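26.7 kDa salivary protein (Phlebotomus duboscqi, PDB 6MT7) binds and sequesters cysteinyl leukotrienes and a thromboxane A2 analogue, countering the host response and platelet aggregation while the sand fly takes its blood meal. Local coordinates at residues A[4-12]-A[116-127]; A[133-141]-A[223-231]. All blocks are in the same frame, centred on the assembly; numbering follows the deposited sequence.

Contact 1: residues A[4-12]-A[116-127]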
loop_
_atom_site.group_PDB
_atom_site.type_symbol
_atom_site.label_atom_id
_atom_site.label_comp_id
_atom_site.label_asym_id
_atom_site.label_seq_id
_atom_site.Cartn_x
_atom_site.Cartn_y
_atom_site.Cartn_z
ATOM N N TYR A 4 9.848 2.616 7.390
ATOM C CA TYR A 4 10.597 1.576 6.706
ATOM C C TYR A 4 11.341 0.755 7.749
ATOM O O TYR A 4 11.746 1.287 8.788
ATOM C CB TYR A 4 11.579 2.182 5.685
ATOM C CG TYR A 4 10.895 3.087 4.671
ATOM C CD1 TYR A 4 10.307 2.556 3.519
ATOM C CD2 TYR A 4 10.805 4.461 4.878
ATOM C CE1 TYR A 4 9.671 3.369 2.602
ATOM C CE2 TYR A 4 10.169 5.285 3.967
ATOM C CZ TYR A 4 9.602 4.734 2.829
ATOM O OH TYR A 4 8.966 5.552 1.924
ATOM N N PRO A 5 11.482 -0.554 7.532
ATOM C CA PRO A 5 10.976 -1.305 6.372
ATOM C C PRO A 5 9.463 -1.497 6.398
ATOM O O PRO A 5 8.803 -1.176 7.389
ATOM C CB PRO A 5 11.682 -2.655 6.500
ATOM C CG PRO A 5 11.867 -2.825 7.990
ATOM C CD PRO A 5 12.158 -1.429 8.507
ATOM N N ARG A 6 8.933 -2.020 5.299
ATOM C CA ARG A 6 7.508 -2.307 5.194
ATOM C C ARG A 6 7.213 -3.673 5.792
ATOM O O ARG A 6 7.971 -4.627 5.596
ATOM C CB ARG A 6 7.071 -2.266 3.729
ATOM C CG ARG A 6 7.512 -1.012 2.977
ATOM C CD ARG A 6 7.002 0.275 3.622
ATOM N NE ARG A 6 5.540 0.369 3.575
ATOM C CZ ARG A 6 4.820 1.129 4.397
ATOM N NH1 ARG A 6 5.423 1.851 5.343
ATOM N NH2 ARG A 6 3.490 1.173 4.275
ATOM N N ASN A 7 6.111 -3.769 6.541
ATOM C CA ASN A 7 5.795 -5.030 7.188
ATOM C C ASN A 7 4.888 -5.861 6.279
ATOM O O ASN A 7 4.512 -5.435 5.186
ATOM C CB ASN A 7 5.211 -4.780 8.594
ATOM C CG ASN A 7 3.832 -4.140 8.574
ATOM O OD1 ASN A 7 3.008 -4.430 7.712
ATOM N ND2 ASN A 7 3.569 -3.272 9.552
ATOM N N ALA A 8 4.532 -7.071 6.724
ATOM C CA ALA A 8 3.813 -7.992 5.842
ATOM C C ALA A 8 2.379 -7.547 5.571
ATOM O O ALA A 8 1.794 -7.927 4.548
ATOM C CB ALA A 8 3.812 -9.402 6.438
ATOM N N ASP A 9 1.775 -6.803 6.495
ATOM C CA ASP A 9 0.459 -6.231 6.223
ATOM C C ASP A 9 0.567 -5.097 5.214
ATOM O O ASP A 9 -0.294 -4.942 4.334
ATOM C CB ASP A 9 -0.163 -5.729 7.528
ATOM C CG ASP A 9 -1.486 -5.001 7.310
ATOM O OD1 ASP A 9 -2.462 -5.675 6.939
ATOM O OD2 ASP A 9 -1.542 -3.766 7.514
ATOM N N GLN A 10 1.620 -4.294 5.332
ATOM C CA GLN A 10 1.781 -3.149 4.447
ATOM C C GLN A 10 2.126 -3.586 3.031
ATOM O O GLN A 10 1.709 -2.943 2.060
ATOM C CB GLN A 10 2.857 -2.220 5.005
ATOM C CG GLN A 10 2.419 -1.515 6.291
ATOM C CD GLN A 10 3.573 -0.859 7.022
ATOM O OE1 GLN A 10 4.728 -1.305 6.937
ATOM N NE2 GLN A 10 3.271 0.213 7.742
ATOM N N THR A 11 2.911 -4.661 2.887
ATOM C CA THR A 11 3.189 -5.158 1.544
ATOM C C THR A 11 1.954 -5.828 0.966
ATOM O O THR A 11 1.616 -5.608 -0.201
ATOM C CB THR A 11 4.379 -6.128 1.546
ATOM O OG1 THR A 11 4.073 -7.264 2.357
ATOM C CG2 THR A 11 5.642 -5.437 2.095
ATOM N N PHE A 12 1.254 -6.631 1.777
ATOM C CA PHE A 12 0.022 -7.266 1.315
ATOM C C PHE A 12 -0.981 -6.225 0.826
ATOM O O PHE A 12 -1.589 -6.379 -0.245
ATOM C CB PHE A 12 -0.574 -8.095 2.455
ATOM C CG PHE A 12 -1.696 -9.001 2.044
ATOM C CD1 PHE A 12 -1.564 -9.866 0.976
ATOM C CD2 PHE A 12 -2.890 -9.000 2.763
ATOM C CE1 PHE A 12 -2.616 -10.712 0.618
ATOM C CE2 PHE A 12 -3.928 -9.837 2.417
ATOM C CZ PHE A 12 -3.794 -10.695 1.345
ATOM N N PHE A 116 9.843 -9.017 0.738
ATOM C CA PHE A 116 8.565 -8.323 0.770
ATOM C C PHE A 116 7.421 -9.226 1.207
ATOM O O PHE A 116 6.260 -8.933 0.899
ATOM C CB PHE A 116 8.280 -7.686 -0.591
ATOM C CG PHE A 116 9.151 -6.493 -0.866
ATOM C CD1 PHE A 116 8.765 -5.224 -0.451
ATOM C CD2 PHE A 116 10.394 -6.653 -1.462
ATOM C CE1 PHE A 116 9.585 -4.128 -0.670
ATOM C CE2 PHE A 116 11.215 -5.563 -1.684
ATOM C CZ PHE A 116 10.810 -4.304 -1.291
ATOM N N TYR A 117 7.736 -10.304 1.931
ATOM C CA TYR A 117 6.736 -11.188 2.542
ATOM C C TYR A 117 5.781 -11.765 1.503
ATOM O O TYR A 117 4.590 -11.938 1.767
ATOM C CB TYR A 117 5.949 -10.463 3.638
ATOM C CG TYR A 117 6.811 -9.931 4.767
ATOM C CD1 TYR A 117 7.273 -10.775 5.768
ATOM C CD2 TYR A 117 7.158 -8.593 4.828
ATOM C CE1 TYR A 117 8.058 -10.293 6.799
ATOM C CE2 TYR A 117 7.940 -8.101 5.851
ATOM C CZ TYR A 117 8.378 -8.953 6.839
ATOM O OH TYR A 117 9.163 -8.453 7.855
ATOM N N GLY A 118 6.315 -12.090 0.327
ATOM C CA GLY A 118 5.532 -12.643 -0.756
ATOM C C GLY A 118 5.513 -14.158 -0.767
ATOM O O GLY A 118 5.186 -14.778 -1.781
ATOM N N ILE A 119 5.865 -14.760 0.365
ATOM C CA ILE A 119 5.817 -16.204 0.557
ATOM C C ILE A 119 4.850 -16.475 1.699
ATOM O O ILE A 119 4.936 -15.828 2.748
ATOM C CB ILE A 119 7.213 -16.776 0.860
ATOM C CG1 ILE A 119 8.125 -16.588 -0.355
ATOM C CG2 ILE A 119 7.129 -18.248 1.241
ATOM C CD1 ILE A 119 9.590 -16.536 -0.015
ATOM N N LYS A 120 3.924 -17.415 1.488
ATOM C CA LYS A 120 2.845 -17.627 2.451
ATOM C C LYS A 120 3.387 -17.919 3.844
ATOM O O LYS A 120 2.913 -17.351 4.835
ATOM C CB LYS A 120 1.938 -18.763 1.977
ATOM C CG LYS A 120 0.860 -19.146 2.969
ATOM C CD LYS A 120 0.101 -20.377 2.491
ATOM C CE LYS A 120 -0.749 -20.971 3.598
ATOM N NZ LYS A 120 -1.856 -20.055 3.986
ATOM N N LYS A 121 4.395 -18.795 3.943
ATOM C CA LYS A 121 4.929 -19.144 5.257
ATOM C C LYS A 121 5.489 -17.919 5.970
ATOM O O LYS A 121 5.234 -17.720 7.164
ATOM C CB LYS A 121 5.999 -20.226 5.124
ATOM C CG LYS A 121 6.617 -20.637 6.462
ATOM C CD LYS A 121 7.552 -21.830 6.313
ATOM C CE LYS A 121 8.035 -22.331 7.669
ATOM N NZ LYS A 121 9.040 -21.420 8.279
ATOM N N LEU A 122 6.241 -17.075 5.250
ATOM C CA LEU A 122 6.858 -15.900 5.858
ATOM C C LEU A 122 5.822 -14.854 6.250
ATOM O O LEU A 122 5.950 -14.204 7.294
ATOM C CB LEU A 122 7.874 -15.294 4.889
ATOM C CG LEU A 122 9.018 -16.238 4.525
ATOM C CD1 LEU A 122 10.033 -15.537 3.643
ATOM C CD2 LEU A 122 9.672 -16.773 5.800
ATOM N N SER A 123 4.808 -14.653 5.408
ATOM C CA SER A 123 3.719 -13.746 5.760
ATOM C C SER A 123 2.946 -14.264 6.972
ATOM O O SER A 123 2.714 -13.530 7.938
ATOM C CB SER A 123 2.785 -13.577 4.563
ATOM O OG SER A 123 1.696 -12.730 4.888
ATOM N N ASP A 124 2.528 -15.531 6.926
ATOM C CA ASP A 124 1.810 -16.130 8.051
ATOM C C ASP A 124 2.584 -15.972 9.351
ATOM O O ASP A 124 2.004 -15.647 10.393
ATOM C CB ASP A 124 1.550 -17.612 7.786
ATOM C CG ASP A 124 0.523 -17.851 6.695
ATOM O OD1 ASP A 124 0.017 -16.881 6.091
ATOM O OD2 ASP A 124 0.222 -19.035 6.441
ATOM N N GLU A 125 3.898 -16.211 9.310
ATOM C CA GLU A 125 4.710 -16.070 10.513
ATOM C C GLU A 125 4.698 -14.637 11.017
ATOM O O GLU A 125 4.534 -14.402 12.218
ATOM C CB GLU A 125 6.142 -16.540 10.253
ATOM C CG GLU A 125 6.241 -18.043 10.024
ATOM C CD GLU A 125 7.653 -18.515 9.742
ATOM O OE1 GLU A 125 8.536 -17.660 9.501
ATOM O OE2 GLU A 125 7.871 -19.749 9.737
ATOM N N TRP A 126 4.849 -13.663 10.115
ATOM C CA TRP A 126 4.789 -12.270 10.540
ATOM C C TRP A 126 3.467 -11.973 11.247
ATOM O O TRP A 126 3.449 -11.338 12.307
ATOM C CB TRP A 126 4.978 -11.321 9.342
ATOM C CG TRP A 126 5.102 -9.904 9.800
ATOM C CD1 TRP A 126 6.259 -9.233 10.101
ATOM C CD2 TRP A 126 4.029 -8.996 10.094
ATOM N NE1 TRP A 126 5.970 -7.963 10.542
ATOM C CE2 TRP A 126 4.608 -7.798 10.557
ATOM C CE3 TRP A 126 2.634 -9.087 10.018
ATOM C CZ2 TRP A 126 3.840 -6.685 10.925
ATOM C CZ3 TRP A 126 1.871 -7.977 10.385
ATOM C CH2 TRP A 126 2.478 -6.798 10.825
ATOM N N PHE A 127 2.343 -12.415 10.666
ATOM C CA PHE A 127 1.037 -12.077 11.242
ATOM C C PHE A 127 0.819 -12.760 12.585
ATOM O O PHE A 127 0.274 -12.149 13.518
ATOM C CB PHE A 127 -0.091 -12.454 10.283
ATOM C CG PHE A 127 -0.397 -11.386 9.273
ATOM C CD1 PHE A 127 -1.213 -10.313 9.602
ATOM C CD2 PHE A 127 0.148 -11.444 8.008
ATOM C CE1 PHE A 127 -1.482 -9.318 8.679
ATOM C CE2 PHE A 127 -0.122 -10.454 7.083
ATOM C CZ PHE A 127 -0.944 -9.399 7.417
HETATM O O HOH W 1 9.639 -5.704 7.884
HETATM O O HOH W 2 2.113 -10.282 3.378
HETATM O O HOH W 3 2.991 -9.499 1.120
#
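A8 CB sits in the corner formed by the rings of Y117 and W126, at the start of helix 8-12. It lies over one face of the Y117 ring, 3.8 Å from the ring centroid in a CH-pi contact, and 3.6 Å from CG of W126. The W126 indole spreads over the first turn, with A8 N above its centre; N7 CB comes to 3.3 Å from W126 CZ2, the amide plane tilted 37° against the indole. With CG anti to the backbone N (chi1 -172°), W126 is laid along this helix start, which N7 and Q10 close as a capping box. F127 adds its ring to D9, CZ lying 3.7 Å from D9 CA.

Water fills in at two separate places. At the hydroxyl end of Y117 one water joins R6 O to Y117 OH; by the Y117 carbonyl a second links A8 O with S123 OG, and a third spans T11 OG1 and Y117 O.

F116, reached at its edge by T11 CG2, also lines the pocket holding the Triton fragment, while G118 probably contributes to leukotriene binding. Helix 8-12 and helix 120-127 run at 128° to each other; helix 65-74 touches F116, and helix 109-115 packs on I119 and L122.

Contact 2: residues A[133-141]-A[223-231]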
loop_
_atom_site.group_PDB
_atom_site.type_symbol
_atom_site.label_atom_id
_atom_site.label_comp_id
_atom_site.label_asym_id
_atom_site.label_seq_id
_atom_site.Cartn_x
_atom_site.Cartn_y
_atom_site.Cartn_z
ATOM N N THR A 133 -1.740 -6.225 14.753
ATOM C CA THR A 133 -2.081 -5.830 13.389
ATOM C C THR A 133 -3.254 -6.674 12.913
ATOM O O THR A 133 -3.323 -7.873 13.212
ATOM C CB THR A 133 -0.876 -6.024 12.451
ATOM O OG1 THR A 133 0.188 -5.159 12.852
ATOM C CG2 THR A 133 -1.238 -5.725 11.001
ATOM N N LYS A 134 -4.171 -6.048 12.171
ATOM C CA LYS A 134 -5.360 -6.714 11.656
ATOM C C LYS A 134 -4.994 -8.032 10.966
ATOM O O LYS A 134 -4.233 -8.023 9.984
ATOM C CB LYS A 134 -6.106 -5.813 10.668
ATOM C CG LYS A 134 -7.373 -6.453 10.123
ATOM C CD LYS A 134 -7.858 -5.773 8.851
ATOM C CE LYS A 134 -7.121 -6.306 7.630
ATOM N NZ LYS A 134 -7.533 -7.722 7.334
ATOM N N PRO A 135 -5.507 -9.162 11.439
ATOM C CA PRO A 135 -5.167 -10.438 10.801
ATOM C C PRO A 135 -5.825 -10.574 9.441
ATOM O O PRO A 135 -6.869 -9.973 9.157
ATOM C CB PRO A 135 -5.704 -11.488 11.784
ATOM C CG PRO A 135 -6.753 -10.790 12.561
ATOM C CD PRO A 135 -6.377 -9.332 12.619
ATOM N N LYS A 136 -5.178 -11.357 8.583
ATOM C CA LYS A 136 -5.833 -11.816 7.370
ATOM C C LYS A 136 -7.098 -12.579 7.727
ATOM O O LYS A 136 -7.104 -13.409 8.644
ATOM C CB LYS A 136 -4.897 -12.714 6.568
ATOM C CG LYS A 136 -3.785 -11.982 5.843
ATOM C CD LYS A 136 -3.112 -12.934 4.872
ATOM C CE LYS A 136 -1.951 -12.287 4.167
ATOM N NZ LYS A 136 -1.350 -13.247 3.200
ATOM N N GLY A 137 -8.173 -12.290 6.997
ATOM C CA GLY A 137 -9.456 -12.920 7.207
ATOM C C GLY A 137 -10.399 -12.129 8.080
ATOM O O GLY A 137 -11.575 -12.499 8.190
ATOM N N THR A 138 -9.921 -11.053 8.695
ATOM C CA THR A 138 -10.702 -10.242 9.619
ATOM C C THR A 138 -10.994 -8.884 8.991
ATOM O O THR A 138 -10.108 -8.269 8.388
ATOM C CB THR A 138 -9.950 -10.062 10.938
ATOM O OG1 THR A 138 -9.825 -11.338 11.585
ATOM C CG2 THR A 138 -10.685 -9.099 11.870
ATOM N N LYS A 139 -12.235 -8.423 9.137
ATOM C CA LYS A 139 -12.614 -7.121 8.603
ATOM C C LYS A 139 -12.024 -5.993 9.439
ATOM O O LYS A 139 -11.844 -6.110 10.654
ATOM C CB LYS A 139 -14.136 -6.975 8.557
ATOM C CG LYS A 139 -14.808 -7.880 7.546
ATOM C CD LYS A 139 -16.148 -7.316 7.085
ATOM C CE LYS A 139 -17.094 -7.104 8.246
ATOM N NZ LYS A 139 -18.459 -6.727 7.769
ATOM N N ILE A 140 -11.735 -4.875 8.764
ATOM C CA ILE A 140 -11.256 -3.680 9.452
ATOM C C ILE A 140 -12.218 -3.277 10.564
ATOM O O ILE A 140 -11.799 -2.988 11.690
ATOM C CB ILE A 140 -11.055 -2.537 8.439
ATOM C CG1 ILE A 140 -9.807 -2.821 7.599
ATOM C CG2 ILE A 140 -10.955 -1.199 9.162
ATOM C CD1 ILE A 140 -9.669 -1.958 6.367
ATOM N N SER A 141 -13.522 -3.262 10.272
ATOM C CA SER A 141 -14.474 -2.831 11.295
ATOM C C SER A 141 -14.397 -3.732 12.520
ATOM O O SER A 141 -14.371 -3.247 13.657
ATOM C CB SER A 141 -15.909 -2.815 10.755
ATOM O OG SER A 141 -16.274 -4.038 10.138
ATOM N N ILE A 223 -17.434 -0.341 1.231
ATOM C CA ILE A 223 -16.855 -1.237 0.236
ATOM C C ILE A 223 -15.441 -1.646 0.636
ATOM O O ILE A 223 -15.073 -2.824 0.540
ATOM C CB ILE A 223 -16.897 -0.579 -1.155
ATOM C CG1 ILE A 223 -18.348 -0.422 -1.626
ATOM C CG2 ILE A 223 -16.088 -1.395 -2.165
ATOM C CD1 ILE A 223 -18.488 0.368 -2.898
ATOM N N LEU A 224 -14.625 -0.694 1.104
ATOM C CA LEU A 224 -13.302 -1.061 1.602
ATOM C C LEU A 224 -13.401 -2.036 2.769
ATOM O O LEU A 224 -12.604 -2.975 2.871
ATOM C CB LEU A 224 -12.520 0.177 2.037
ATOM C CG LEU A 224 -11.950 1.078 0.949
ATOM C CD1 LEU A 224 -11.109 2.191 1.595
ATOM C CD2 LEU A 224 -11.141 0.280 -0.080
ATOM N N ASP A 225 -14.356 -1.818 3.673
ATOM C CA ASP A 225 -14.482 -2.730 4.803
ATOM C C ASP A 225 -14.874 -4.123 4.328
ATOM O O ASP A 225 -14.327 -5.126 4.806
ATOM C CB ASP A 225 -15.489 -2.182 5.809
ATOM C CG ASP A 225 -15.474 -2.940 7.115
ATOM O OD1 ASP A 225 -14.369 -3.253 7.613
ATOM O OD2 ASP A 225 -16.569 -3.227 7.648
ATOM N N ASN A 226 -15.801 -4.197 3.366
ATOM C CA ASN A 226 -16.225 -5.477 2.808
ATOM C C ASN A 226 -15.077 -6.189 2.097
ATOM O O ASN A 226 -14.977 -7.424 2.156
ATOM C CB ASN A 226 -17.410 -5.231 1.872
ATOM C CG ASN A 226 -17.776 -6.437 1.040
ATOM O OD1 ASN A 226 -17.197 -6.675 -0.024
ATOM N ND2 ASN A 226 -18.769 -7.189 1.502
ATOM N N GLN A 227 -14.176 -5.431 1.463
ATOM C CA GLN A 227 -12.998 -6.007 0.821
ATOM C C GLN A 227 -11.883 -6.338 1.795
ATOM O O GLN A 227 -10.934 -7.026 1.401
ATOM C CB GLN A 227 -12.430 -5.048 -0.224
ATOM C CG GLN A 227 -13.322 -4.816 -1.415
ATOM C CD GLN A 227 -12.800 -3.717 -2.308
ATOM O OE1 GLN A 227 -11.849 -3.003 -1.957
ATOM N NE2 GLN A 227 -13.417 -3.565 -3.469
ATOM N N SER A 228 -11.963 -5.866 3.038
ATOM C CA SER A 228 -10.796 -5.839 3.916
ATOM C C SER A 228 -10.323 -7.166 4.512
ATOM O O SER A 228 -9.184 -7.212 4.991
ATOM C CB SER A 228 -11.037 -4.843 5.062
ATOM O OG SER A 228 -11.989 -5.304 6.020
ATOM N N PRO A 229 -11.115 -8.252 4.550
ATOM C CA PRO A 229 -10.549 -9.485 5.126
ATOM C C PRO A 229 -9.243 -9.907 4.468
ATOM O O PRO A 229 -8.312 -10.313 5.172
ATOM C CB PRO A 229 -11.669 -10.509 4.919
ATOM C CG PRO A 229 -12.906 -9.692 4.991
ATOM C CD PRO A 229 -12.548 -8.437 4.235
ATOM N N THR A 230 -9.138 -9.799 3.137
ATOM C CA THR A 230 -7.869 -9.979 2.437
ATOM C C THR A 230 -7.505 -8.758 1.598
ATOM O O THR A 230 -6.703 -8.873 0.667
ATOM C CB THR A 230 -7.902 -11.221 1.543
ATOM O OG1 THR A 230 -8.889 -11.043 0.518
ATOM C CG2 THR A 230 -8.218 -12.466 2.359
ATOM N N TYR A 231 -8.072 -7.600 1.923
ATOM C CA TYR A 231 -7.939 -6.374 1.133
ATOM C C TYR A 231 -8.436 -6.592 -0.304
ATOM O O TYR A 231 -8.417 -5.658 -1.114
ATOM C CB TYR A 231 -6.497 -5.869 1.111
ATOM C CG TYR A 231 -5.975 -5.423 2.454
ATOM C CD1 TYR A 231 -6.702 -4.538 3.250
ATOM C CD2 TYR A 231 -4.746 -5.870 2.918
ATOM C CE1 TYR A 231 -6.232 -4.131 4.485
ATOM C CE2 TYR A 231 -4.259 -5.469 4.145
ATOM C CZ TYR A 231 -5.000 -4.601 4.925
ATOM O OH TYR A 231 -4.511 -4.201 6.147
HETATM O O HOH W 4 -5.896 -8.277 5.087
#
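K134 and Y231 run antiparallel alongside one another where a type II beta turn, P135 to T138, meets the C-terminal tail that follows helix 220-227. The lysine places NZ over one face of the Y231 ring, 5.0 Å from its centroid, a cation-pi arrangement. Bends at chi3 and chi4 fold the K134 chain back so that its ammonium is surrounded by four acceptors, which must share its three N-H groups: S228 O across the contact, T138 O in the carbonyl plane, P135 O from above its plane, and a water. One charged group thus ties the turn to the tail. Y231 OH turns elsewhere, to R166 and D9.

At the other end, D225 and S141 meet with both carboxylate oxygens engaged. S141 OG donates to the syn lone pair of D225 OD2 at 2.6 Å, and S141 N reaches D225 OD1 at 2.8 Å, so the first turn of the helix that starts at I140 is gripped by the acid. The K139 chain lies across the carboxylate of D225 in a long salt bridge, and extends alongside P229 in the same direction.

I140 packs closely on S228, its CD1 3.4 Å from S228 CB, and presents CD1 to the edge of the Y231 ring. K136, which by similarity probably binds leukotriene C4 and thromboxane A2, has an extended side chain whose end leads off from the tail to a cation-pi contact with F12. The main-chain bond from G137 N to P229 O (2.7 Å) pins the turn that carries it. Between these two ends, S228 OG joins the start of helix 140-144 to the last turn of helix 220-227: it accepts from I140 N at 2.8 Å and donates to D225 O at 2.6 Å.

Contacts 1 and 2 follow in series along the chain, both segments of contact 1 preceding those of contact 2, with centres 16 Å apart. Helix 120-128 of the first is succeeded by helix 140-144 of the second, and the linker between them carries T133 and K134 back against W126 and F127. The chain's C-terminus reaches the same place: Y231 OH lies 2.6 Å from D9 OD1, a probable hydrogen bond, and T230 O packs on F12. The N-terminal helix 8-21 thus touches both contacts. The half holding the Triton fragment and the C-terminal half meet where the two contacts touch, which also brings K136 near S123, consistent with its proposed part in lipid binding.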